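Local structure of putative isochorismatase (Streptomyces avermitilis, 3KL2) at residues 95-100 / 132-137. The protein is of unknown function but belongs to the isochorismatase family of cysteine hydrolases and probably acts as a hydrolase. Sequence-based numbering, arbitrary orientation.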
loop_
_atom_site.group_PDB
_atom_site.type_symbol
_atom_site.label_atom_id
_atom_site.label_comp_id
_atom_site.label_asym_id
_atom_site.label_seq_id
_atom_site.Cartn_x
_atom_site.Cartn_y
_atom_site.Cartn_z
ATOM N N GLY A 95 7.570 -13.691 15.995
ATOM C CA GLY A 95 6.504 -14.265 15.201
ATOM C C GLY A 95 7.074 -15.284 14.264
ATOM O O GLY A 95 8.167 -15.760 14.466
ATOM N N ILE A 96 6.336 -15.592 13.219
ATOM C CA ILE A 96 6.658 -16.694 12.326
ATOM C C ILE A 96 7.976 -16.527 11.546
ATOM O O ILE A 96 8.554 -17.518 11.135
ATOM C CB ILE A 96 5.483 -16.932 11.351
ATOM C CG1 ILE A 96 5.614 -18.252 10.572
ATOM C CG2 ILE A 96 5.372 -15.764 10.398
ATOM C CD1 ILE A 96 5.602 -19.523 11.419
ATOM N N LEU A 97 8.461 -15.301 11.348
ATOM C CA LEU A 97 9.705 -15.108 10.589
ATOM C C LEU A 97 10.921 -15.441 11.429
ATOM O O LEU A 97 11.987 -15.697 10.890
ATOM C CB LEU A 97 9.847 -13.686 10.022
ATOM C CG LEU A 97 9.056 -13.283 8.769
ATOM C CD1 LEU A 97 9.353 -11.824 8.449
ATOM C CD2 LEU A 97 9.317 -14.201 7.525
ATOM N N LYS A 98 10.762 -15.436 12.744
ATOM C CA LYS A 98 11.834 -15.834 13.646
ATOM C C LYS A 98 12.233 -17.299 13.397
ATOM O O LYS A 98 13.405 -17.667 13.523
ATOM C CB LYS A 98 11.387 -15.679 15.092
ATOM C CG LYS A 98 12.484 -15.926 16.171
ATOM C CD LYS A 98 11.827 -16.382 17.478
ATOM C CE LYS A 98 12.752 -16.345 18.707
ATOM N NZ LYS A 98 14.191 -16.596 18.345
ATOM N N GLY A 99 11.251 -18.128 13.045
ATOM C CA GLY A 99 11.509 -19.520 12.725
ATOM C C GLY A 99 12.286 -19.705 11.434
ATOM O O GLY A 99 13.166 -20.583 11.349
ATOM N N VAL A 100 11.952 -18.887 10.431
ATOM C CA VAL A 100 12.652 -18.863 9.161
ATOM C C VAL A 100 14.116 -18.544 9.411
ATOM O O VAL A 100 15.008 -19.251 8.930
ATOM C CB VAL A 100 12.034 -17.811 8.215
ATOM C CG1 VAL A 100 12.983 -17.459 7.063
ATOM C CG2 VAL A 100 10.671 -18.298 7.714
ATOM N N ARG A 132 9.533 -11.166 1.029
ATOM C CA ARG A 132 10.277 -11.313 2.265
ATOM C C ARG A 132 9.408 -11.562 3.499
ATOM O O ARG A 132 9.918 -11.928 4.534
ATOM C CB ARG A 132 11.080 -10.064 2.516
ATOM C CG ARG A 132 12.232 -9.889 1.573
ATOM C CD ARG A 132 13.273 -10.899 1.799
ATOM N NE ARG A 132 14.484 -10.582 1.087
ATOM C CZ ARG A 132 14.667 -10.748 -0.223
ATOM N NH1 ARG A 132 13.699 -11.246 -1.009
ATOM N NH2 ARG A 132 15.849 -10.429 -0.739
ATOM N N GLY A 133 8.098 -11.343 3.375
ATOM C CA GLY A 133 7.182 -11.553 4.462
ATOM C C GLY A 133 6.225 -12.593 4.009
ATOM O O GLY A 133 6.545 -13.410 3.158
ATOM N N LEU A 134 5.033 -12.565 4.589
ATOM C CA LEU A 134 4.053 -13.612 4.380
ATOM C C LEU A 134 3.030 -13.233 3.355
ATOM O O LEU A 134 2.626 -14.048 2.483
ATOM C CB LEU A 134 3.367 -13.929 5.709
ATOM C CG LEU A 134 4.262 -14.364 6.902
ATOM C CD1 LEU A 134 5.349 -15.410 6.490
ATOM C CD2 LEU A 134 4.868 -13.188 7.592
ATOM N N ASP A 135 2.529 -12.017 3.468
ATOM C CA ASP A 135 1.566 -11.540 2.481
ATOM C C ASP A 135 2.289 -11.317 1.152
ATOM O O ASP A 135 3.238 -10.593 1.099
ATOM C CB ASP A 135 0.959 -10.236 3.000
ATOM C CG ASP A 135 -0.091 -9.682 2.073
ATOM O OD1 ASP A 135 -0.327 -10.263 0.978
ATOM O OD2 ASP A 135 -0.673 -8.633 2.439
ATOM N N THR A 136 1.869 -11.955 0.079
ATOM C CA THR A 136 2.525 -11.761 -1.199
ATOM C C THR A 136 2.377 -10.271 -1.679
ATOM O O THR A 136 3.277 -9.708 -2.324
ATOM C CB THR A 136 1.960 -12.792 -2.274
ATOM O OG1 THR A 136 1.994 -14.120 -1.736
ATOM C CG2 THR A 136 2.785 -12.802 -3.560
ATOM N N PHE A 137 1.267 -9.600 -1.363
ATOM C CA PHE A 137 1.115 -8.192 -1.756
ATOM C C PHE A 137 2.006 -7.222 -0.993
ATOM O O PHE A 137 2.205 -6.120 -1.458
ATOM C CB PHE A 137 -0.340 -7.760 -1.625
ATOM C CG PHE A 137 -1.269 -8.385 -2.664
ATOM C CD1 PHE A 137 -1.448 -7.781 -3.891
ATOM C CD2 PHE A 137 -1.928 -9.571 -2.408
ATOM C CE1 PHE A 137 -2.306 -8.329 -4.864
ATOM C CE2 PHE A 137 -2.813 -10.145 -3.369
ATOM C CZ PHE A 137 -2.992 -9.522 -4.601
#
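Ile96 sets its CG2 methyl against the forked end of Leu134, 3.8 Å from CD2 and 3.9 Å from CD1, so that one methyl faces both branches. The rest of the isoleucine turns off: CG1 stands anti to the backbone N (chi1 -168°) and carries Ile96 CD1 away from Leu134; Ile96 also packs on Met204 of a second subunit. Leu97 meets Leu134 more loosely, CD2 to CD1 at 4.3 Å, but sets both methyls against Arg132 O, CD2 at 3.8 Å and CD1 at 4.0 Å. No hydrogen bond crosses between 95-100 and 132-137. The contact joins the first turn of helix 96-103 to the loop leading into helix 136-139 in the alpha/beta isochorismatase-like fold, whose six-stranded parallel sheet has strand order 3-2-1-4-5-6. Leu134 also touches Cys163, in the preceding loop, and Cys164, the first residue of helix 164-174. Beyond the leucine, Asp135 N-caps the short helix, its OD1 accepting from Phe137 N at 2.9 Å, with the donor well above the carboxylate plane. Solvent is met at Ile96, which is partly exposed, and at Lys98, which is exposed and does not touch 132-137. Arg132, itself buried, leads its guanidinium away from the helix to salt bridges with Glu88 and with Glu129 of a third subunit.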